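Local coordinates for protein putative peptidase (Chlamydophila abortus, PDB 3CE2) that is a putative zinc metallopeptidase of the M3B (oligopeptidase F) family that probably degrades small bioactive peptides, at residues S78-R81 and K82-L86; K108-T111 and H112-L116; D221-L224 and R225-Y229. All coordinates share one frame; numbering follows the deposited sequence.

Contact 1 (S78-R81 and K82-L86); sequences SIER and KLNKL
I79 and L83 meet through their first torsions. A chi1 of -75° puts I79 CG1 beside the backbone N, which leaves CG2 anti to that N, so this methyl is the branch that reaches the next turn. L83 sets CG anti to its own carbonyl carbon, beside the backbone N (chi1 -64°). The two side chains then lie alongside each other and point the same way. I79 CG2 meets L83 CD1 at 4.0 Å, an apolar i to i+4 contact. E80 and N84 form a second side-by-side pair. E80 extends straight, while N84 CG lies beside its own backbone N, anti to the carbonyl carbon. E80 CG comes within 4.2 Å of N84 ND2. The carboxylate and amide planes are 63° apart, so the two flat groups do not stack. N84 OD1 and H114 NE2 form a weak hydrogen bond.

The backbone beneath is alpha-helical. L83 N donates to I79 O at 2.9 Å. N84 N donates to E80 O at 3.0 Å, and K85 N to R81 O at 3.1 Å. K82 N is held less well, with weak bonds to both S78 O and I79 O. R81 is extended from CG to NE, and its NH2 forms a salt bridge with D381. K82 bends at its outer torsions, and its NZ is hydrogen-bonded to S42.

These residues form part of helix 66-96. I79, L83 and L86 face helix 101-120, where they meet I110, H114 and F117. Nearby loops add W53 and L56 against I79, and F43 against L83. W36 of helix 33-42 donates its NE1 to L86 O.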
ATOM      1  N   SER A  78      -3.120   8.575  25.608  1.00 49.89           N
ATOM      2  CA  SER A  78      -1.926   8.568  26.419  1.00 51.14           C
ATOM      3  C   SER A  78      -1.441   7.133  26.593  1.00 54.76           C
ATOM      4  O   SER A  78      -0.252   6.850  26.453  1.00 54.11           O
ATOM      5  CB  SER A  78      -2.242   9.169  27.787  1.00 54.46           C
ATOM      6  OG  SER A  78      -1.058   9.642  28.389  1.00 55.17           O
ATOM      7  N   ILE A  79      -2.382   6.249  26.918  1.00 52.45           N
ATOM      8  CA  ILE A  79      -2.137   4.823  27.072  1.00 53.49           C
ATOM      9  C   ILE A  79      -1.663   4.246  25.746  1.00 57.79           C
ATOM     10  O   ILE A  79      -0.577   3.644  25.656  1.00 55.11           O
ATOM     11  CB  ILE A  79      -3.426   4.098  27.528  1.00 51.51           C
ATOM     12  CG1 ILE A  79      -3.690   4.369  29.017  1.00 49.64           C
ATOM     13  CG2 ILE A  79      -3.334   2.600  27.279  1.00 54.66           C
ATOM     14  CD1 ILE A  79      -5.083   4.030  29.450  1.00 43.44           C
ATOM     15  N   GLU A  80      -2.479   4.469  24.717  1.00 55.70           N
ATOM     16  CA  GLU A  80      -2.205   3.988  23.374  1.00 54.97           C
ATOM     17  C   GLU A  80      -0.799   4.361  22.977  1.00 52.45           C
ATOM     18  O   GLU A  80      -0.077   3.578  22.346  1.00 51.47           O
ATOM     19  CB  GLU A  80      -3.203   4.586  22.389  1.00 53.42           C
ATOM     20  CG  GLU A  80      -2.956   4.231  20.949  1.00 62.18           C
ATOM     21  CD  GLU A  80      -3.947   4.897  19.993  1.00 67.80           C
ATOM     22  OE1 GLU A  80      -5.050   5.302  20.441  1.00 70.26           O
ATOM     23  OE2 GLU A  80      -3.620   5.009  18.786  1.00 73.77           O
ATOM     24  N   ARG A  81      -0.391   5.557  23.363  1.00 48.10           N
ATOM     25  CA  ARG A  81       0.905   6.025  22.961  1.00 46.02           C
ATOM     26  C   ARG A  81       2.006   5.166  23.592  1.00 52.36           C
ATOM     27  O   ARG A  81       2.995   4.821  22.921  1.00 50.08           O
ATOM     28  CB  ARG A  81       1.045   7.475  23.347  1.00 50.88           C
ATOM     29  CG  ARG A  81       2.356   8.099  22.992  1.00 56.18           C
ATOM     30  CD  ARG A  81       2.252   9.565  23.286  1.00 59.48           C
ATOM     31  NE  ARG A  81       3.558  10.201  23.264  1.00 59.35           N
ATOM     32  CZ  ARG A  81       3.721  11.516  23.273  1.00 53.78           C
ATOM     33  NH1 ARG A  81       2.655  12.308  23.294  1.00 46.36           N
ATOM     34  NH2 ARG A  81       4.940  12.026  23.252  1.00 49.67           N
ATOM     35  N   LYS A  82       1.810   4.802  24.865  1.00 52.02           N
ATOM     36  CA  LYS A  82       2.784   4.022  25.638  1.00 56.76           C
ATOM     37  C   LYS A  82       2.827   2.584  25.109  1.00 55.56           C
ATOM     38  O   LYS A  82       3.904   2.051  24.862  1.00 53.57           O
ATOM     39  CB  LYS A  82       2.403   4.029  27.123  1.00 65.45           C
ATOM     40  CG  LYS A  82       3.507   3.649  28.123  1.00 72.53           C
ATOM     41  CD  LYS A  82       2.880   2.991  29.378  1.00 76.83           C
ATOM     42  CE  LYS A  82       3.232   3.693  30.720  1.00 82.13           C
ATOM     43  NZ  LYS A  82       4.495   3.241  31.391  1.00 80.46           N
ATOM     44  N   LEU A  83       1.651   1.980  24.917  1.00 49.52           N
ATOM     45  CA  LEU A  83       1.530   0.685  24.257  1.00 46.41           C
ATOM     46  C   LEU A  83       2.304   0.608  22.947  1.00 51.57           C
ATOM     47  O   LEU A  83       3.019  -0.371  22.714  1.00 58.74           O
ATOM     48  CB  LEU A  83       0.069   0.333  24.003  1.00 40.24           C
ATOM     49  CG  LEU A  83      -0.712   0.165  25.302  1.00 40.45           C
ATOM     50  CD1 LEU A  83      -2.041  -0.490  25.091  1.00 36.58           C
ATOM     51  CD2 LEU A  83       0.099  -0.626  26.299  1.00 46.15           C
ATOM     52  N   ASN A  84       2.166   1.629  22.097  1.00 51.31           N
ATOM     53  CA  ASN A  84       2.855   1.649  20.800  1.00 45.01           C
ATOM     54  C   ASN A  84       4.366   1.718  20.964  1.00 47.59           C
ATOM     55  O   ASN A  84       5.101   1.054  20.246  1.00 52.43           O
ATOM     56  CB  ASN A  84       2.386   2.824  19.941  1.00 49.09           C
ATOM     57  CG  ASN A  84       0.962   2.658  19.448  1.00 52.97           C
ATOM     58  OD1 ASN A  84       0.291   1.678  19.778  1.00 51.37           O
ATOM     59  ND2 ASN A  84       0.485   3.629  18.664  1.00 50.45           N
ATOM     60  N   LYS A  85       4.828   2.541  21.894  1.00 42.61           N
ATOM     61  CA  LYS A  85       6.242   2.633  22.193  1.00 45.68           C
ATOM     62  C   LYS A  85       6.754   1.237  22.587  1.00 48.32           C
ATOM     63  O   LYS A  85       7.784   0.784  22.109  1.00 47.75           O
ATOM     64  CB  LYS A  85       6.431   3.640  23.330  1.00 49.63           C
ATOM     65  CG  LYS A  85       7.845   3.987  23.732  1.00 54.46           C
ATOM     66  CD  LYS A  85       7.775   5.130  24.752  1.00 62.86           C
ATOM     67  CE  LYS A  85       9.062   5.281  25.568  1.00 70.51           C
ATOM     68  NZ  LYS A  85      10.184   5.920  24.798  1.00 73.35           N
ATOM     69  N   LEU A  86       6.020   0.545  23.452  1.00 49.32           N
ATOM     70  CA  LEU A  86       6.453  -0.754  23.925  1.00 45.65           C
ATOM     71  C   LEU A  86       6.354  -1.750  22.793  1.00 50.79           C
ATOM     72  O   LEU A  86       7.175  -2.662  22.674  1.00 55.69           O
ATOM     73  CB  LEU A  86       5.563  -1.236  25.055  1.00 46.04           C
ATOM     74  CG  LEU A  86       5.668  -0.538  26.403  1.00 44.36           C
ATOM     75  CD1 LEU A  86       4.404  -0.875  27.215  1.00 40.03           C
ATOM     76  CD2 LEU A  86       6.954  -0.936  27.122  1.00 43.23           C
TER

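Contact 2 (K108-T111 and H112-L116); sequences KSIT and HLHTL
K108 O takes the backbone N-H of H112 at 3.0 Å. The H112 ring leads away from the first segment. The next residue, S109, offers its carbonyl oxygen to L113 N at 2.8 Å. Its hydroxyl turns back along the chain to A105 O.

I110 uses both its side chain and its carbonyl. CG1 is anti to the backbone N (chi1 -170°), which directs this branch along the helix toward the second segment. It crosses the imidazole of H114 at a slant, with I110 CG1 3.7 Å from H114 CE1. Its terminal methyl also reaches L113, where I110 CD1 lies 3.9 Å from L113 CB. The carbonyl of I110 is gripped twice by H114. The backbone N of H114 donates to I110 O at 2.8 Å, and ring atom ND1 donates to the same I110 O at 3.1 Å. The oxygen lies within 1° of the imidazole plane, although ND1 sits above the carbonyl plane. This second bond restrains the rotation of the ring. It is a side chain to main chain i to i-4 bond, added to the ordinary alpha-helical one within helix 101-120. The helix packs on helix 66-96: Y87 meets the H114 ring edge to face, and also touches I110 and T111.

T111 O is likewise shared. T115 N and T115 OG1 each donate to T111 O at 3.1 Å, from opposite faces of its plane. The hydroxyl of T111 itself is hydrogen-bonded to L107 O, one turn back.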
ATOM      1  N   LYS A 108       4.849 -11.124  22.503  1.00 57.10           N
ATOM      2  CA  LYS A 108       3.569 -11.768  22.762  1.00 63.24           C
ATOM      3  C   LYS A 108       2.853 -11.089  23.938  1.00 60.50           C
ATOM      4  O   LYS A 108       1.611 -11.059  24.004  1.00 57.42           O
ATOM      5  CB  LYS A 108       3.805 -13.261  23.028  1.00 67.65           C
ATOM      6  CG  LYS A 108       2.589 -14.084  23.467  1.00 73.75           C
ATOM      7  CD  LYS A 108       3.040 -15.443  24.046  1.00 75.19           C
ATOM      8  CE  LYS A 108       1.938 -16.159  24.844  1.00 81.79           C
ATOM      9  NZ  LYS A 108       0.798 -16.625  23.986  1.00 82.05           N
ATOM     10  N   SER A 109       3.637 -10.529  24.855  1.00 56.77           N
ATOM     11  CA  SER A 109       3.082  -9.797  25.995  1.00 58.49           C
ATOM     12  C   SER A 109       2.411  -8.492  25.556  1.00 57.59           C
ATOM     13  O   SER A 109       1.197  -8.290  25.738  1.00 61.08           O
ATOM     14  CB  SER A 109       4.173  -9.482  27.014  1.00 57.60           C
ATOM     15  OG  SER A 109       4.782 -10.659  27.483  1.00 58.58           O
ATOM     16  N   ILE A 110       3.209  -7.601  24.982  1.00 52.63           N
ATOM     17  CA  ILE A 110       2.696  -6.325  24.538  1.00 51.75           C
ATOM     18  C   ILE A 110       1.518  -6.579  23.586  1.00 52.75           C
ATOM     19  O   ILE A 110       0.477  -5.920  23.683  1.00 50.42           O
ATOM     20  CB  ILE A 110       3.808  -5.435  23.933  1.00 50.46           C
ATOM     21  CG1 ILE A 110       3.285  -4.021  23.700  1.00 51.92           C
ATOM     22  CG2 ILE A 110       4.373  -6.046  22.676  1.00 51.34           C
ATOM     23  CD1 ILE A 110       2.393  -3.535  24.838  1.00 57.20           C
ATOM     24  N   THR A 111       1.659  -7.570  22.714  1.00 44.61           N
ATOM     25  CA  THR A 111       0.591  -7.879  21.790  1.00 49.28           C
ATOM     26  C   THR A 111      -0.682  -8.207  22.578  1.00 56.46           C
ATOM     27  O   THR A 111      -1.781  -7.743  22.248  1.00 56.29           O
ATOM     28  CB  THR A 111       0.980  -9.047  20.832  1.00 43.08           C
ATOM     29  OG1 THR A 111       2.104  -8.642  20.045  1.00 40.89           O
ATOM     30  CG2 THR A 111      -0.204  -9.423  19.876  1.00 33.00           C
ATOM     31  N   HIS A 112      -0.532  -9.012  23.623  1.00 60.07           N
ATOM     32  CA  HIS A 112      -1.677  -9.405  24.427  1.00 60.56           C
ATOM     33  C   HIS A 112      -2.272  -8.141  25.048  1.00 57.17           C
ATOM     34  O   HIS A 112      -3.483  -7.952  25.035  1.00 52.56           O
ATOM     35  CB  HIS A 112      -1.245 -10.396  25.509  1.00 60.82           C
ATOM     36  CG  HIS A 112      -2.302 -10.681  26.529  1.00 60.08           C
ATOM     37  ND1 HIS A 112      -3.489 -11.317  26.217  1.00 57.75           N
ATOM     38  CD2 HIS A 112      -2.344 -10.432  27.862  1.00 58.20           C
ATOM     39  CE1 HIS A 112      -4.220 -11.437  27.312  1.00 57.15           C
ATOM     40  NE2 HIS A 112      -3.548 -10.913  28.325  1.00 57.45           N
ATOM     41  N   LEU A 113      -1.401  -7.275  25.564  1.00 58.08           N
ATOM     42  CA  LEU A 113      -1.816  -5.981  26.122  1.00 58.08           C
ATOM     43  C   LEU A 113      -2.640  -5.119  25.161  1.00 58.59           C
ATOM     44  O   LEU A 113      -3.623  -4.498  25.564  1.00 60.37           O
ATOM     45  CB  LEU A 113      -0.609  -5.192  26.615  1.00 53.08           C
ATOM     46  CG  LEU A 113      -0.453  -5.362  28.114  1.00 55.76           C
ATOM     47  CD1 LEU A 113       0.420  -4.261  28.759  1.00 53.42           C
ATOM     48  CD2 LEU A 113      -1.855  -5.357  28.680  1.00 56.83           C
ATOM     49  N   HIS A 114      -2.236  -5.091  23.895  1.00 57.66           N
ATOM     50  CA  HIS A 114      -2.957  -4.343  22.888  1.00 54.65           C
ATOM     51  C   HIS A 114      -4.333  -4.912  22.689  1.00 53.55           C
ATOM     52  O   HIS A 114      -5.276  -4.170  22.453  1.00 58.88           O
ATOM     53  CB  HIS A 114      -2.217  -4.341  21.559  1.00 55.09           C
ATOM     54  CG  HIS A 114      -1.207  -3.243  21.438  1.00 63.84           C
ATOM     55  ND1 HIS A 114       0.037  -3.307  22.031  1.00 69.87           N
ATOM     56  CD2 HIS A 114      -1.251  -2.055  20.788  1.00 61.36           C
ATOM     57  CE1 HIS A 114       0.720  -2.211  21.747  1.00 67.96           C
ATOM     58  NE2 HIS A 114      -0.041  -1.434  20.996  1.00 67.26           N
ATOM     59  N   THR A 115      -4.459  -6.227  22.783  1.00 54.43           N
ATOM     60  CA  THR A 115      -5.753  -6.856  22.571  1.00 54.30           C
ATOM     61  C   THR A 115      -6.670  -6.573  23.759  1.00 52.49           C
ATOM     62  O   THR A 115      -7.899  -6.478  23.620  1.00 54.95           O
ATOM     63  CB  THR A 115      -5.610  -8.379  22.309  1.00 56.76           C
ATOM     64  OG1 THR A 115      -4.638  -8.588  21.278  1.00 50.66           O
ATOM     65  CG2 THR A 115      -6.944  -8.976  21.838  1.00 58.69           C
ATOM     66  N   LEU A 116      -6.066  -6.401  24.922  1.00 50.12           N
ATOM     67  CA  LEU A 116      -6.828  -6.118  26.118  1.00 64.23           C
ATOM     68  C   LEU A 116      -7.369  -4.701  25.978  1.00 68.50           C
ATOM     69  O   LEU A 116      -8.580  -4.465  26.031  1.00 67.33           O
ATOM     70  CB  LEU A 116      -5.926  -6.236  27.348  1.00 69.38           C
ATOM     71  CG  LEU A 116      -6.375  -7.142  28.504  1.00 73.37           C
ATOM     72  CD1 LEU A 116      -7.140  -8.373  27.987  1.00 72.84           C
ATOM     73  CD2 LEU A 116      -5.150  -7.560  29.327  1.00 72.35           C
TER

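Contact 3 (D221-L224 and R225-Y229); sequences DREL and RKTSY
D221 and R225 are joined by the first backbone bond of the helix, with R225 N donating to D221 O at 3.2 Å. K226 N follows to R222 O at 2.8 Å, T227 N to E223 O at 2.9 Å and S228 N to L224 O at 3.0 Å.

Capping comes next. D221 is the N-cap residue. Its OD1 accepts from E223 N at 2.8 Å, and more weakly from L224 N. It thereby serves first-turn N-H groups that have no earlier helical carbonyl. Its other carboxylate oxygen, OD2, is hydrogen-bonded to S201 N.

The charged contact is between two arginines. R225 bends at chi3 (-57°), and this folds its guanidinium back over the start of the helix. One face of that group rests on R222 CA and CB. The two guanidinium planes are 30° apart. The pair gathers round one anion: R225 NH2 and R222 NH2 each form a salt bridge with D315, on different oxygens. R225 NE bonds to Y314 O and NH1 to S219 O, so with NH2 on D315 all three nitrogens have partners. The side chain of R222 lies about 4 Å from those of D310 and H312, which bind a zinc ion separate from the one held by H402, H406 and E430.

Packing completes the set. T227 CG2 comes within 4.0 Å of E223 OE2. The hydroxyl of T227 is hydrogen-bonded to T199 N.

The contact is the capped N-terminal turn of helix 222-237. Strand 197-199 packs on it through A198, which touches L224, T227 and S228. Y216 of helix 210-217 also touches L224 and S228.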
ATOM      1  N   ASP A 221      13.451 -16.246 -22.339  1.00 56.91           N
ATOM      2  CA  ASP A 221      13.052 -17.272 -23.287  1.00 52.48           C
ATOM      3  C   ASP A 221      11.549 -17.151 -23.541  1.00 48.78           C
ATOM      4  O   ASP A 221      10.720 -17.474 -22.690  1.00 47.21           O
ATOM      5  CB  ASP A 221      13.429 -18.637 -22.702  1.00 59.24           C
ATOM      6  CG  ASP A 221      13.092 -19.807 -23.620  1.00 64.17           C
ATOM      7  OD1 ASP A 221      12.058 -19.765 -24.334  1.00 63.68           O
ATOM      8  OD2 ASP A 221      13.865 -20.790 -23.594  1.00 66.03           O
ATOM      9  N   ARG A 222      11.187 -16.659 -24.712  1.00 46.67           N
ATOM     10  CA  ARG A 222       9.779 -16.448 -25.003  1.00 43.73           C
ATOM     11  C   ARG A 222       8.915 -17.693 -24.812  1.00 45.74           C
ATOM     12  O   ARG A 222       7.739 -17.588 -24.470  1.00 47.63           O
ATOM     13  CB  ARG A 222       9.574 -15.891 -26.405  1.00 41.44           C
ATOM     14  CG  ARG A 222       8.256 -15.153 -26.528  1.00 47.00           C
ATOM     15  CD  ARG A 222       7.910 -14.813 -27.950  1.00 45.29           C
ATOM     16  NE  ARG A 222       6.644 -14.091 -28.017  1.00 52.34           N
ATOM     17  CZ  ARG A 222       6.011 -13.803 -29.147  1.00 51.74           C
ATOM     18  NH1 ARG A 222       6.533 -14.181 -30.304  1.00 52.54           N
ATOM     19  NH2 ARG A 222       4.861 -13.152 -29.119  1.00 45.66           N
ATOM     20  N   GLU A 223       9.489 -18.869 -25.034  1.00 45.69           N
ATOM     21  CA  GLU A 223       8.705 -20.106 -25.008  1.00 48.31           C
ATOM     22  C   GLU A 223       8.284 -20.451 -23.575  1.00 53.36           C
ATOM     23  O   GLU A 223       7.182 -20.975 -23.339  1.00 57.42           O
ATOM     24  CB  GLU A 223       9.509 -21.261 -25.611  1.00 49.49           C
ATOM     25  CG  GLU A 223       8.724 -22.557 -25.792  1.00 54.76           C
ATOM     26  CD  GLU A 223       7.679 -22.486 -26.917  1.00 61.83           C
ATOM     27  OE1 GLU A 223       7.691 -21.522 -27.729  1.00 64.22           O
ATOM     28  OE2 GLU A 223       6.840 -23.411 -26.987  1.00 66.15           O
ATOM     29  N   LEU A 224       9.188 -20.161 -22.638  1.00 47.55           N
ATOM     30  CA  LEU A 224       8.939 -20.269 -21.224  1.00 46.11           C
ATOM     31  C   LEU A 224       7.844 -19.285 -20.830  1.00 48.78           C
ATOM     32  O   LEU A 224       6.895 -19.664 -20.137  1.00 48.88           O
ATOM     33  CB  LEU A 224      10.225 -19.973 -20.453  1.00 49.87           C
ATOM     34  CG  LEU A 224      10.343 -20.445 -18.999  1.00 53.92           C
ATOM     35  CD1 LEU A 224      10.076 -21.922 -18.928  1.00 48.31           C
ATOM     36  CD2 LEU A 224      11.723 -20.115 -18.408  1.00 49.87           C
ATOM     37  N   ARG A 225       7.959 -18.030 -21.279  1.00 44.95           N
ATOM     38  CA  ARG A 225       6.951 -17.031 -20.939  1.00 39.10           C
ATOM     39  C   ARG A 225       5.604 -17.512 -21.441  1.00 37.90           C
ATOM     40  O   ARG A 225       4.600 -17.454 -20.738  1.00 42.63           O
ATOM     41  CB  ARG A 225       7.276 -15.678 -21.563  1.00 42.92           C
ATOM     42  CG  ARG A 225       8.554 -15.037 -21.061  1.00 46.25           C
ATOM     43  CD  ARG A 225       8.534 -13.515 -21.224  1.00 48.95           C
ATOM     44  NE  ARG A 225       8.309 -13.107 -22.616  1.00 54.40           N
ATOM     45  CZ  ARG A 225       9.266 -12.951 -23.531  1.00 50.46           C
ATOM     46  NH1 ARG A 225      10.540 -13.165 -23.210  1.00 49.02           N
ATOM     47  NH2 ARG A 225       8.940 -12.588 -24.773  1.00 45.21           N
ATOM     48  N   LYS A 226       5.598 -18.038 -22.655  1.00 39.92           N
ATOM     49  CA  LYS A 226       4.363 -18.417 -23.310  1.00 38.76           C
ATOM     50  C   LYS A 226       3.704 -19.627 -22.663  1.00 45.53           C
ATOM     51  O   LYS A 226       2.486 -19.586 -22.374  1.00 46.51           O
ATOM     52  CB  LYS A 226       4.612 -18.679 -24.785  1.00 40.29           C
ATOM     53  CG  LYS A 226       3.409 -19.090 -25.564  1.00 40.37           C
ATOM     54  CD  LYS A 226       3.823 -19.681 -26.900  1.00 48.10           C
ATOM     55  CE  LYS A 226       2.738 -20.662 -27.355  1.00 59.14           C
ATOM     56  NZ  LYS A 226       2.737 -21.047 -28.804  1.00 61.46           N
ATOM     57  N   THR A 227       4.468 -20.703 -22.430  1.00 41.71           N
ATOM     58  CA  THR A 227       3.837 -21.945 -21.901  1.00 44.31           C
ATOM     59  C   THR A 227       3.467 -21.809 -20.431  1.00 42.26           C
ATOM     60  O   THR A 227       2.560 -22.475 -19.943  1.00 47.58           O
ATOM     61  CB  THR A 227       4.705 -23.181 -22.066  1.00 43.57           C
ATOM     62  OG1 THR A 227       6.017 -22.885 -21.572  1.00 45.81           O
ATOM     63  CG2 THR A 227       4.774 -23.599 -23.529  1.00 43.23           C
ATOM     64  N   SER A 228       4.162 -20.905 -19.755  1.00 37.60           N
ATOM     65  CA  SER A 228       3.886 -20.555 -18.378  1.00 39.73           C
ATOM     66  C   SER A 228       2.573 -19.787 -18.246  1.00 43.54           C
ATOM     67  O   SER A 228       1.663 -20.185 -17.511  1.00 48.21           O
ATOM     68  CB  SER A 228       5.038 -19.717 -17.859  1.00 37.32           C
ATOM     69  OG  SER A 228       4.800 -19.374 -16.526  1.00 44.05           O
ATOM     70  N   TYR A 229       2.467 -18.686 -18.980  1.00 42.27           N
ATOM     71  CA  TYR A 229       1.206 -17.950 -19.082  1.00 39.19           C
ATOM     72  C   TYR A 229       0.029 -18.842 -19.488  1.00 41.63           C
ATOM     73  O   TYR A 229      -1.012 -18.833 -18.836  1.00 46.56           O
ATOM     74  CB  TYR A 229       1.367 -16.785 -20.069  1.00 43.52           C
ATOM     75  CG  TYR A 229       0.086 -16.071 -20.402  1.00 40.31           C
ATOM     76  CD1 TYR A 229      -0.413 -15.075 -19.560  1.00 36.88           C
ATOM     77  CD2 TYR A 229      -0.645 -16.403 -21.550  1.00 33.02           C
ATOM     78  CE1 TYR A 229      -1.610 -14.410 -19.854  1.00 37.33           C
ATOM     79  CE2 TYR A 229      -1.841 -15.744 -21.853  1.00 37.32           C
ATOM     80  CZ  TYR A 229      -2.312 -14.750 -20.996  1.00 41.82           C
ATOM     81  OH  TYR A 229      -3.480 -14.095 -21.275  1.00 44.40           O
TER

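From the N terminus, contact 1 comes first, on helix 66-96. Contact 2 follows on the next helix, 101-120, and contact 3 comes much later, at the start of helix 222-237. Each joins consecutive residues of one helix, so none closes a loop. They lie in series, and none nests in or crosses another. Contacts 1 and 2 still touch in space, with centres 11 Å apart, because helices 66-96 and 101-120 pack side by side, running roughly antiparallel. L86 CB packs on I110 CG1 at 3.8 Å. Contact 3 stands apart, with its centre 51 Å from that of contact 1, across the chain's centre.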